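Local coordinates for putative acyl-[acyl-carrier-protein]--UDP-N-acetylglucosamine O-acyltransferase (Bacteroides fragilis, PDB 4R36) that probably transfers an acyl chain from acyl carrier protein to UDP-N-acetylglucosamine, as expected of a trimeric left-handed beta-helix acyltransferase of the LpxA family, at residues A[129-134]-A[145-150]; A[101-106]-A[125-130]; A[43-48]-A[63-68]; A[57-62]-A[76-81]. One frame throughout, in Å; residues are numbered along the deposited sequence.

Overall arrangement
All four contacts join successive coils of one left-handed parallel beta-helix. Along the chain, interactions 3 and 4 come first with alternating segments (43-48, 57-62, 63-68, 76-81), then interaction 2, then interaction 1. Interactions 1, 2 and 4 lie in the same sheet, through strands 57-58, 75-76, 105-106, 129-130 and 147-148; interaction 3 belongs to the sheet of strands 45-46 and 63-64. Interactions 1 and 2 share strand 129-130, their centres 9 Å apart; those of 3 and 4 are 10 Å apart, whereas 1 and 3 are separated by 21 Å. Interactions 2 and 4 touch where I106 O meets F77 N. Each contact also borders another subunit, so the coil stacking shapes surfaces used in the trimer.

Interaction 1 (A[129-134]-A[145-150]); sequences LLMEGV and GCIVGN
L129-L130 and I147-V148 are neighbouring rungs of a parallel sheet on one flank of the left-handed beta-helix. The backbones are joined by L129 N to C146 O, V148 N to L129 O and M131 N to V148 O, each 2.9 Å long. On the inner face L130 and V148 lie side by side and point the same way, with L130 CD2 3.6 Å from V148 CG2. V134 closes the type II turn M131-V134, a corner of the triangular coil of this fold, and crosses V148 at about a right angle; its CG2 packs 3.8 Å from V148 CG1 and, more tightly, 3.1 Å from G149 O. On the outer face M131 runs back along the next coil. Its chain stays extended beyond CG, which carries SD over G149 and brings CE to 3.9 Å from I147 CG2. E132, by contrast, is bent: chi1 of 65° and chi2 of 77° fold its carboxylate beside N150, OE2 lying 3.5 Å from N150 CB. That oxygen also forms a salt bridge with K153 of the second subunit, while I147 packs on L89 of the same neighbour and lines the pocket of a bound 2-(2-methoxyethoxy)ethanol.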
loop_
_atom_site.group_PDB
_atom_site.type_symbol
_atom_site.label_atom_id
_atom_site.label_comp_id
_atom_site.label_asym_id
_atom_site.label_seq_id
_atom_site.Cartn_x
_atom_site.Cartn_y
_atom_site.Cartn_z
ATOM N N LEU A 129 -11.898 8.678 -10.376
ATOM C CA LEU A 129 -10.994 9.049 -9.286
ATOM C C LEU A 129 -10.146 7.853 -8.883
ATOM O O LEU A 129 -10.650 6.844 -8.404
ATOM C CB LEU A 129 -11.786 9.531 -8.106
ATOM C CG LEU A 129 -11.086 9.736 -6.794
ATOM C CD1 LEU A 129 -9.869 10.659 -6.915
ATOM C CD2 LEU A 129 -12.021 10.205 -5.702
ATOM N N LEU A 130 -8.861 7.979 -9.082
ATOM C CA LEU A 130 -7.890 6.971 -8.684
ATOM C C LEU A 130 -7.120 7.577 -7.550
ATOM O O LEU A 130 -6.277 8.410 -7.730
ATOM C CB LEU A 130 -6.983 6.555 -9.830
ATOM C CG LEU A 130 -7.640 6.039 -11.166
ATOM C CD1 LEU A 130 -6.545 5.492 -12.076
ATOM C CD2 LEU A 130 -8.654 4.924 -10.907
ATOM N N MET A 131 -7.404 7.074 -6.344
ATOM C CA MET A 131 -6.825 7.610 -5.141
ATOM C C MET A 131 -5.350 7.241 -5.002
ATOM O O MET A 131 -4.827 6.428 -5.771
ATOM C CB MET A 131 -7.601 7.134 -3.894
ATOM C CG MET A 131 -8.978 7.751 -3.843
ATOM S SD MET A 131 -9.706 7.398 -2.216
ATOM C CE MET A 131 -11.366 7.586 -2.707
ATOM N N GLU A 132 -4.685 7.854 -4.041
ATOM C CA GLU A 132 -3.197 7.767 -4.009
ATOM C C GLU A 132 -2.724 6.347 -3.957
ATOM O O GLU A 132 -3.363 5.489 -3.314
ATOM C CB GLU A 132 -2.596 8.581 -2.880
ATOM C CG GLU A 132 -2.924 8.144 -1.448
ATOM C CD GLU A 132 -2.151 6.906 -0.961
ATOM O OE1 GLU A 132 -1.012 6.646 -1.443
ATOM O OE2 GLU A 132 -2.684 6.249 -0.017
ATOM N N GLY A 133 -1.629 6.100 -4.670
ATOM C CA GLY A 133 -0.954 4.859 -4.675
ATOM C C GLY A 133 -1.618 3.711 -5.462
ATOM O O GLY A 133 -1.062 2.583 -5.547
ATOM N N VAL A 134 -2.750 3.982 -6.051
ATOM C CA VAL A 134 -3.396 3.009 -6.917
ATOM C C VAL A 134 -2.474 2.588 -8.056
ATOM O O VAL A 134 -1.727 3.419 -8.594
ATOM C CB VAL A 134 -4.740 3.535 -7.469
ATOM C CG1 VAL A 134 -5.246 2.726 -8.715
ATOM C CG2 VAL A 134 -5.806 3.489 -6.420
ATOM N N GLY A 145 -16.476 6.860 -14.662
ATOM C CA GLY A 145 -17.262 7.112 -13.460
ATOM C C GLY A 145 -16.905 6.264 -12.224
ATOM O O GLY A 145 -17.698 6.185 -11.298
ATOM N N CYS A 146 -15.729 5.686 -12.201
ATOM C CA CYS A 146 -15.272 4.772 -11.128
ATOM C C CYS A 146 -14.522 5.535 -10.058
ATOM O O CYS A 146 -13.912 6.585 -10.286
ATOM C CB CYS A 146 -14.353 3.657 -11.698
ATOM S SG CYS A 146 -15.150 2.579 -12.898
ATOM N N ILE A 147 -14.571 5.014 -8.860
ATOM C CA ILE A 147 -13.750 5.491 -7.763
ATOM C C ILE A 147 -12.956 4.303 -7.279
ATOM O O ILE A 147 -13.563 3.221 -6.964
ATOM C CB ILE A 147 -14.661 5.988 -6.626
ATOM C CG1 ILE A 147 -15.518 7.192 -7.112
ATOM C CG2 ILE A 147 -13.807 6.356 -5.450
ATOM C CD1 ILE A 147 -16.513 7.692 -6.080
ATOM N N VAL A 148 -11.667 4.467 -7.189
ATOM C CA VAL A 148 -10.763 3.377 -6.771
ATOM C C VAL A 148 -9.925 3.899 -5.605
ATOM O O VAL A 148 -9.149 4.879 -5.705
ATOM C CB VAL A 148 -9.867 2.916 -7.877
ATOM C CG1 VAL A 148 -8.995 1.730 -7.416
ATOM C CG2 VAL A 148 -10.676 2.511 -9.116
ATOM N N GLY A 149 -10.087 3.259 -4.461
ATOM C CA GLY A 149 -9.525 3.734 -3.205
ATOM C C GLY A 149 -8.012 3.497 -3.056
ATOM O O GLY A 149 -7.407 2.757 -3.812
ATOM N N ASN A 150 -7.435 4.145 -2.037
ATOM C CA ASN A 150 -6.037 4.208 -1.759
ATOM C C ASN A 150 -5.329 2.865 -1.904
ATOM O O ASN A 150 -5.737 1.863 -1.238
ATOM C CB ASN A 150 -5.792 4.733 -0.366
ATOM C CG ASN A 150 -6.508 6.082 -0.109
ATOM O OD1 ASN A 150 -6.287 7.018 -0.806
ATOM N ND2 ASN A 150 -7.278 6.183 0.990
#

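Interaction 2 (A[101-106]-A[125-130]); sequences GDNNLI and GNNNLL
Segments 101-106 and 125-130 run parallel and nearly in register, L105 pairing with L129 and I106 with L130, with L105 N to N128 O and L130 N to L105 O as the strand bonds. Before the strands, both segments round the same corner of the left-handed beta-helix, so like residues of adjacent coils are stacked, asparagine upon asparagine. N104 and N128 are the inner pair. They lie side by side with amide planes only 4° apart, and N104 OD1 is gripped twice, by N128 ND2 at 3.0 Å and by N128 N at 2.9 Å, both donors tilted somewhat from its carbonyl plane. The other end of the N104 amide is used as well: ND2 gives a hydrogen to G125 O (2.9 Å), which lies in the amide plane. With both ends engaged, the rotation of this buried group is fixed. N128 OD1 accepts from C146 N of the next coil, and N74 OD1 of the preceding one accepts from N104 N. At the outer turn N126 OD1 accepts from D102 N at 2.8 Å, while D102 OD1 reaches N72 N of the preceding coil. D102 O in turn receives N127 N. N103 and N127, both with positive phi, stand side by side, N127 OD1 lying 3.2 Å from N103 CB. Beyond the corner, L129 has CG anti to its backbone N (chi1 169°), which brings CD1 to 3.7 Å from L105 CB, and inside the coil I106 CD1 meets L130 CD1 at 4.0 Å.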
loop_
_atom_site.group_PDB
_atom_site.type_symbol
_atom_site.label_atom_id
_atom_site.label_comp_id
_atom_site.label_asym_id
_atom_site.label_seq_id
_atom_site.Cartn_x
_atom_site.Cartn_y
_atom_site.Cartn_z
ATOM N N GLY A 101 -8.480 9.033 -20.294
ATOM C CA GLY A 101 -9.473 9.855 -21.028
ATOM C C GLY A 101 -9.574 11.263 -20.495
ATOM O O GLY A 101 -8.564 11.971 -20.411
ATOM N N ASP A 102 -10.787 11.653 -20.163
ATOM C CA ASP A 102 -11.105 13.010 -19.740
ATOM C C ASP A 102 -11.577 13.101 -18.340
ATOM O O ASP A 102 -12.284 12.169 -17.822
ATOM C CB ASP A 102 -12.243 13.597 -20.605
ATOM C CG ASP A 102 -11.936 13.553 -22.105
ATOM O OD1 ASP A 102 -10.787 13.631 -22.524
ATOM O OD2 ASP A 102 -12.915 13.422 -22.847
ATOM N N ASN A 103 -11.255 14.237 -17.721
ATOM C CA ASN A 103 -11.818 14.594 -16.470
ATOM C C ASN A 103 -11.494 13.588 -15.346
ATOM O O ASN A 103 -12.278 13.430 -14.418
ATOM C CB ASN A 103 -13.347 14.763 -16.571
ATOM C CG ASN A 103 -13.763 15.669 -17.713
ATOM O OD1 ASN A 103 -14.639 15.335 -18.511
ATOM N ND2 ASN A 103 -13.113 16.778 -17.818
ATOM N N ASN A 104 -10.300 13.010 -15.341
ATOM C CA ASN A 104 -9.942 12.080 -14.273
ATOM C C ASN A 104 -9.151 12.812 -13.230
ATOM O O ASN A 104 -8.431 13.783 -13.548
ATOM C CB ASN A 104 -9.063 10.978 -14.844
ATOM C CG ASN A 104 -9.812 10.083 -15.822
ATOM O OD1 ASN A 104 -10.677 9.316 -15.425
ATOM N ND2 ASN A 104 -9.522 10.228 -17.146
ATOM N N LEU A 105 -9.180 12.254 -12.029
ATOM C CA LEU A 105 -8.384 12.698 -10.930
ATOM C C LEU A 105 -7.410 11.587 -10.617
ATOM O O LEU A 105 -7.826 10.540 -10.146
ATOM C CB LEU A 105 -9.272 13.006 -9.732
ATOM C CG LEU A 105 -10.347 14.097 -9.999
ATOM C CD1 LEU A 105 -11.360 14.168 -8.874
ATOM C CD2 LEU A 105 -9.665 15.435 -10.215
ATOM N N ILE A 106 -6.139 11.777 -10.968
ATOM C CA ILE A 106 -5.086 10.817 -10.836
ATOM C C ILE A 106 -4.188 11.282 -9.653
ATOM O O ILE A 106 -3.366 12.192 -9.757
ATOM C CB ILE A 106 -4.231 10.721 -12.130
ATOM C CG1 ILE A 106 -5.134 10.504 -13.372
ATOM C CG2 ILE A 106 -3.168 9.668 -11.995
ATOM C CD1 ILE A 106 -5.961 9.267 -13.376
ATOM N N GLY A 125 -10.731 5.275 -18.730
ATOM C CA GLY A 125 -11.779 6.084 -19.368
ATOM C C GLY A 125 -11.903 7.504 -18.833
ATOM O O GLY A 125 -10.883 8.203 -18.642
ATOM N N ASN A 126 -13.148 7.910 -18.562
ATOM C CA ASN A 126 -13.418 9.288 -18.202
ATOM C C ASN A 126 -13.996 9.407 -16.801
ATOM O O ASN A 126 -14.689 8.484 -16.334
ATOM C CB ASN A 126 -14.414 9.862 -19.183
ATOM C CG ASN A 126 -14.006 9.666 -20.618
ATOM O OD1 ASN A 126 -12.828 9.882 -21.028
ATOM N ND2 ASN A 126 -14.957 9.254 -21.412
ATOM N N ASN A 127 -13.742 10.530 -16.132
ATOM C CA ASN A 127 -14.480 10.868 -14.898
ATOM C C ASN A 127 -14.204 9.823 -13.778
ATOM O O ASN A 127 -15.095 9.545 -12.982
ATOM C CB ASN A 127 -15.994 11.012 -15.124
ATOM C CG ASN A 127 -16.311 11.938 -16.309
ATOM O OD1 ASN A 127 -16.014 13.063 -16.272
ATOM N ND2 ASN A 127 -16.935 11.430 -17.311
ATOM N N ASN A 128 -12.977 9.338 -13.713
ATOM C CA ASN A 128 -12.587 8.476 -12.630
ATOM C C ASN A 128 -11.818 9.192 -11.591
ATOM O O ASN A 128 -11.070 10.139 -11.891
ATOM C CB ASN A 128 -11.741 7.353 -13.194
ATOM C CG ASN A 128 -12.494 6.540 -14.216
ATOM O OD1 ASN A 128 -13.427 5.752 -13.867
ATOM N ND2 ASN A 128 -12.056 6.665 -15.479
ATOM N N LEU A 129 -11.898 8.678 -10.376
ATOM C CA LEU A 129 -10.994 9.049 -9.286
ATOM C C LEU A 129 -10.146 7.853 -8.883
ATOM O O LEU A 129 -10.650 6.844 -8.404
ATOM C CB LEU A 129 -11.786 9.531 -8.106
ATOM C CG LEU A 129 -11.086 9.736 -6.794
ATOM C CD1 LEU A 129 -9.869 10.659 -6.915
ATOM C CD2 LEU A 129 -12.021 10.205 -5.702
ATOM N N LEU A 130 -8.861 7.979 -9.082
ATOM C CA LEU A 130 -7.890 6.971 -8.684
ATOM C C LEU A 130 -7.120 7.577 -7.550
ATOM O O LEU A 130 -6.277 8.410 -7.730
ATOM C CB LEU A 130 -6.983 6.555 -9.830
ATOM C CG LEU A 130 -7.640 6.039 -11.166
ATOM C CD1 LEU A 130 -6.545 5.492 -12.076
ATOM C CD2 LEU A 130 -8.654 4.924 -10.907
#

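Interaction 3 (A[43-48]-A[63-68]); sequences FVYIDR and NILYGS
R48 and Y66 meet obliquely at the outer surface of two adjacent beta-helix coils: Y66 CE2 stands over the centre of one guanidinium face, 3.8 Å from R48 CZ, and the two planes are 55° apart, so this is not a flat stack. R48 gets there with CG lodged between its backbone N and carbonyl carbon (chi1 75°) and an extended chain up to NE; Y66 OH is hydrogen-bonded to E95 OE2. Next to this pair the D47 carboxylate, 73° from the tyrosine ring plane, accepts Y66 N on OD2 at 2.9 Å, the donor coming from above the carboxylate plane. Y45 and L65 cross at about a right angle, with L65 CD2 at the ring edge, 3.7 Å from Y45 CE1. I64 N to Y45 O (2.8 Å) and D47 N to I64 O (3.0 Å) bind the strands, and S68 OG and S68 N both reach L65 O, closing the type II turn L65-S68. Strands 45-46 and 63-64 lie between strands 27-28 and 81-82 of their parallel sheet: the Y45 ring meets that of Y27, I64 packs inward on I82, and Y45 and L65 also touch A60 and M59 of the third subunit.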
loop_
_atom_site.group_PDB
_atom_site.type_symbol
_atom_site.label_atom_id
_atom_site.label_comp_id
_atom_site.label_asym_id
_atom_site.label_seq_id
_atom_site.Cartn_x
_atom_site.Cartn_y
_atom_site.Cartn_z
ATOM N N PHE A 43 9.398 20.399 -11.993
ATOM C CA PHE A 43 9.894 19.067 -11.696
ATOM C C PHE A 43 9.012 17.976 -12.292
ATOM O O PHE A 43 9.230 16.843 -12.023
ATOM C CB PHE A 43 10.152 18.888 -10.155
ATOM C CG PHE A 43 10.790 20.130 -9.505
ATOM C CD1 PHE A 43 11.891 20.738 -10.087
ATOM C CD2 PHE A 43 10.266 20.687 -8.364
ATOM C CE1 PHE A 43 12.460 21.878 -9.487
ATOM C CE2 PHE A 43 10.828 21.778 -7.732
ATOM C CZ PHE A 43 11.925 22.393 -8.319
ATOM N N VAL A 44 8.094 18.353 -13.167
ATOM C CA VAL A 44 7.391 17.426 -14.004
ATOM C C VAL A 44 8.323 16.993 -15.113
ATOM O O VAL A 44 9.056 17.821 -15.720
ATOM C CB VAL A 44 6.105 18.065 -14.573
ATOM C CG1 VAL A 44 5.479 17.184 -15.636
ATOM C CG2 VAL A 44 5.135 18.364 -13.484
ATOM N N TYR A 45 8.298 15.699 -15.404
ATOM C CA TYR A 45 9.099 15.100 -16.448
ATOM C C TYR A 45 8.198 14.514 -17.487
ATOM O O TYR A 45 7.363 13.656 -17.179
ATOM C CB TYR A 45 9.998 14.027 -15.889
ATOM C CG TYR A 45 10.722 13.242 -16.958
ATOM C CD1 TYR A 45 10.160 12.099 -17.544
ATOM C CD2 TYR A 45 11.959 13.646 -17.396
ATOM C CE1 TYR A 45 10.842 11.377 -18.527
ATOM C CE2 TYR A 45 12.633 12.958 -18.390
ATOM C CZ TYR A 45 12.076 11.847 -18.973
ATOM O OH TYR A 45 12.811 11.159 -19.913
ATOM N N ILE A 46 8.266 15.044 -18.697
ATOM C CA ILE A 46 7.453 14.608 -19.854
ATOM C C ILE A 46 8.383 14.188 -20.968
ATOM O O ILE A 46 9.213 14.995 -21.452
ATOM C CB ILE A 46 6.510 15.686 -20.343
ATOM C CG1 ILE A 46 5.658 16.253 -19.207
ATOM C CG2 ILE A 46 5.640 15.139 -21.442
ATOM C CD1 ILE A 46 4.605 17.221 -19.578
ATOM N N ASP A 47 8.233 12.933 -21.379
ATOM C CA ASP A 47 9.021 12.257 -22.396
ATOM C C ASP A 47 8.518 12.555 -23.804
ATOM O O ASP A 47 7.462 13.147 -24.038
ATOM C CB ASP A 47 8.807 10.767 -22.168
ATOM C CG ASP A 47 10.045 9.934 -22.111
ATOM O OD1 ASP A 47 11.080 10.261 -22.719
ATOM O OD2 ASP A 47 9.861 8.813 -21.525
ATOM N N ARG A 48 9.283 12.067 -24.761
ATOM C CA ARG A 48 8.834 11.957 -26.125
ATOM C C ARG A 48 7.781 10.850 -26.269
ATOM O O ARG A 48 7.587 10.044 -25.335
ATOM C CB ARG A 48 10.058 11.705 -27.005
ATOM C CG ARG A 48 10.594 10.303 -26.905
ATOM C CD ARG A 48 11.908 10.107 -27.621
ATOM N NE ARG A 48 12.452 8.837 -27.168
ATOM C CZ ARG A 48 12.557 7.746 -27.913
ATOM N NH1 ARG A 48 12.144 7.725 -29.178
ATOM N NH2 ARG A 48 13.072 6.668 -27.391
ATOM N N ASN A 63 5.382 12.310 -13.453
ATOM C CA ASN A 63 6.147 11.752 -14.546
ATOM C C ASN A 63 5.208 11.208 -15.627
ATOM O O ASN A 63 4.332 10.347 -15.334
ATOM C CB ASN A 63 7.053 10.659 -14.059
ATOM C CG ASN A 63 7.905 11.093 -12.862
ATOM O OD1 ASN A 63 7.504 11.073 -11.653
ATOM N ND2 ASN A 63 9.047 11.398 -13.163
ATOM N N ILE A 64 5.322 11.731 -16.858
ATOM C CA ILE A 64 4.544 11.287 -17.986
ATOM C C ILE A 64 5.517 10.702 -18.998
ATOM O O ILE A 64 6.300 11.445 -19.699
ATOM C CB ILE A 64 3.740 12.445 -18.625
ATOM C CG1 ILE A 64 3.040 13.342 -17.605
ATOM C CG2 ILE A 64 2.727 11.918 -19.675
ATOM C CD1 ILE A 64 1.956 12.645 -16.823
ATOM N N LEU A 65 5.512 9.371 -19.089
ATOM C CA LEU A 65 6.544 8.664 -19.827
ATOM C C LEU A 65 6.130 8.199 -21.239
ATOM O O LEU A 65 4.940 8.230 -21.636
ATOM C CB LEU A 65 7.012 7.461 -18.991
ATOM C CG LEU A 65 7.440 7.704 -17.536
ATOM C CD1 LEU A 65 7.871 6.356 -16.935
ATOM C CD2 LEU A 65 8.574 8.710 -17.484
ATOM N N TYR A 66 7.150 7.823 -21.993
ATOM C CA TYR A 66 7.033 7.316 -23.339
ATOM C C TYR A 66 5.821 6.391 -23.478
ATOM O O TYR A 66 5.715 5.349 -22.782
ATOM C CB TYR A 66 8.326 6.524 -23.611
ATOM C CG TYR A 66 8.432 5.948 -24.978
ATOM C CD1 TYR A 66 7.909 4.704 -25.272
ATOM C CD2 TYR A 66 9.115 6.646 -26.011
ATOM C CE1 TYR A 66 8.048 4.150 -26.533
ATOM C CE2 TYR A 66 9.234 6.088 -27.289
ATOM C CZ TYR A 66 8.703 4.868 -27.553
ATOM O OH TYR A 66 8.816 4.309 -28.797
ATOM N N GLY A 67 4.900 6.792 -24.350
ATOM C CA GLY A 67 3.737 6.000 -24.640
ATOM C C GLY A 67 2.468 6.498 -23.975
ATOM O O GLY A 67 1.422 5.889 -24.136
ATOM N N SER A 68 2.551 7.539 -23.185
ATOM C CA SER A 68 1.353 8.060 -22.523
ATOM C C SER A 68 0.462 8.827 -23.459
ATOM O O SER A 68 0.953 9.545 -24.361
ATOM C CB SER A 68 1.708 8.975 -21.390
ATOM O OG SER A 68 2.527 8.347 -20.390
#

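Interaction 4 (A[57-62]-A[76-81]); sequences KIMANA and IFPGAV
M59 and F77 form a Met-aromatic contact at the stacked type II turns, M59-A62 and F77-A80, by which two coils of the left-handed beta-helix round the same corner; G79, in the second turn, lies about 4 Å from a bound calcium ion at the nearest approach. The coils are first tied as strands, I76 N giving to K57 O and M59 N to I76 O, each at 2.8 Å. M59 then runs alongside F77, pointing the same way, and sets SD over one ring face, 4.0 Å from the centroid and offset toward the rim, 21° off the normal. A bend at chi3 (65°) brings CE to 4.0 Å from P78 CD. R107 makes a cation-pi contact with the same F77 ring. Further round the corner, P78, which has no N-H, meets A60 O through C-H groups, with CA at 3.0 Å and CB at 3.1 Å, and G79 N reaches N61 O in a weak bond of 3.3 Å. A62 CB packs inward on I76 CG2 at 4.2 Å. N61 and G79 hold corresponding places with positive phi in their turns. Between these two segments the well-formed hydrogen bonds lie at the strand ends, and the turns meet mostly through van der Waals, C-H...O and sulfur-ring contacts with one weak bond.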
loop_
_atom_site.group_PDB
_atom_site.type_symbol
_atom_site.label_atom_id
_atom_site.label_comp_id
_atom_site.label_asym_id
_atom_site.label_seq_id
_atom_site.Cartn_x
_atom_site.Cartn_y
_atom_site.Cartn_z
ATOM N N LYS A 57 -4.098 19.687 -15.731
ATOM C CA LYS A 57 -3.239 20.196 -14.707
ATOM C C LYS A 57 -2.318 19.088 -14.228
ATOM O O LYS A 57 -2.808 18.069 -13.745
ATOM C CB LYS A 57 -4.120 20.708 -13.553
ATOM C CG LYS A 57 -3.300 21.185 -12.358
ATOM C CD LYS A 57 -4.120 21.974 -11.384
ATOM C CE LYS A 57 -3.176 22.623 -10.400
ATOM N NZ LYS A 57 -3.809 22.904 -9.085
ATOM N N ILE A 58 -1.027 19.289 -14.366
ATOM C CA ILE A 58 -0.037 18.301 -14.026
ATOM C C ILE A 58 0.788 18.927 -12.946
ATOM O O ILE A 58 1.543 19.875 -13.183
ATOM C CB ILE A 58 0.816 17.926 -15.226
ATOM C CG1 ILE A 58 -0.105 17.545 -16.367
ATOM C CG2 ILE A 58 1.812 16.857 -14.864
ATOM C CD1 ILE A 58 0.601 17.003 -17.586
ATOM N N MET A 59 0.690 18.363 -11.739
ATOM C CA MET A 59 1.330 18.900 -10.609
ATOM C C MET A 59 2.767 18.473 -10.452
ATOM O O MET A 59 3.258 17.613 -11.137
ATOM C CB MET A 59 0.511 18.596 -9.304
ATOM C CG MET A 59 -0.904 19.096 -9.466
ATOM S SD MET A 59 -2.044 18.740 -8.129
ATOM C CE MET A 59 -1.303 19.692 -6.821
ATOM N N ALA A 60 3.426 19.086 -9.498
ATOM C CA ALA A 60 4.873 18.932 -9.315
ATOM C C ALA A 60 5.336 17.533 -9.126
ATOM O O ALA A 60 4.708 16.730 -8.427
ATOM C CB ALA A 60 5.356 19.792 -8.173
ATOM N N ASN A 61 6.477 17.231 -9.727
ATOM C CA ASN A 61 7.140 15.951 -9.590
ATOM C C ASN A 61 6.338 14.776 -10.165
ATOM O O ASN A 61 6.589 13.682 -9.811
ATOM C CB ASN A 61 7.557 15.671 -8.132
ATOM C CG ASN A 61 8.614 16.696 -7.592
ATOM O OD1 ASN A 61 9.838 16.525 -7.759
ATOM N ND2 ASN A 61 8.124 17.743 -6.939
ATOM N N ALA A 62 5.416 15.003 -11.082
ATOM C CA ALA A 62 4.726 13.938 -11.762
ATOM C C ALA A 62 5.578 13.543 -12.962
ATOM O O ALA A 62 6.382 14.376 -13.450
ATOM C CB ALA A 62 3.342 14.388 -12.188
ATOM N N ILE A 76 -3.411 15.608 -12.571
ATOM C CA ILE A 76 -2.417 14.567 -12.264
ATOM C C ILE A 76 -1.619 15.130 -11.129
ATOM O O ILE A 76 -0.920 16.171 -11.246
ATOM C CB ILE A 76 -1.622 14.188 -13.536
ATOM C CG1 ILE A 76 -2.621 13.605 -14.555
ATOM C CG2 ILE A 76 -0.508 13.222 -13.239
ATOM C CD1 ILE A 76 -1.966 13.364 -15.873
ATOM N N PHE A 77 -1.689 14.429 -9.977
ATOM C CA PHE A 77 -1.120 14.898 -8.767
ATOM C C PHE A 77 0.325 14.584 -8.630
ATOM O O PHE A 77 0.870 13.720 -9.340
ATOM C CB PHE A 77 -1.948 14.344 -7.566
ATOM C CG PHE A 77 -3.234 15.053 -7.368
ATOM C CD1 PHE A 77 -4.289 14.927 -8.298
ATOM C CD2 PHE A 77 -3.431 15.854 -6.271
ATOM C CE1 PHE A 77 -5.476 15.589 -8.103
ATOM C CE2 PHE A 77 -4.655 16.489 -6.076
ATOM C CZ PHE A 77 -5.663 16.360 -6.998
ATOM N N PRO A 78 0.992 15.202 -7.637
ATOM C CA PRO A 78 2.446 14.949 -7.474
ATOM C C PRO A 78 2.869 13.508 -7.325
ATOM O O PRO A 78 2.215 12.746 -6.554
ATOM C CB PRO A 78 2.811 15.710 -6.193
ATOM C CG PRO A 78 1.798 16.809 -6.194
ATOM C CD PRO A 78 0.509 16.129 -6.621
ATOM N N GLY A 79 3.929 13.117 -8.030
ATOM C CA GLY A 79 4.498 11.775 -7.862
ATOM C C GLY A 79 3.770 10.682 -8.656
ATOM O O GLY A 79 4.285 9.592 -8.721
ATOM N N ALA A 80 2.657 10.985 -9.339
ATOM C CA ALA A 80 2.081 10.023 -10.266
ATOM C C ALA A 80 3.045 9.677 -11.397
ATOM O O ALA A 80 3.876 10.508 -11.818
ATOM C CB ALA A 80 0.795 10.549 -10.828
ATOM N N VAL A 81 3.005 8.424 -11.826
ATOM C CA VAL A 81 3.852 7.982 -12.874
ATOM C C VAL A 81 2.967 7.295 -13.914
ATOM O O VAL A 81 2.505 6.145 -13.689
ATOM C CB VAL A 81 4.949 7.027 -12.360
ATOM C CG1 VAL A 81 5.891 6.640 -13.497
ATOM C CG2 VAL A 81 5.735 7.649 -11.178
#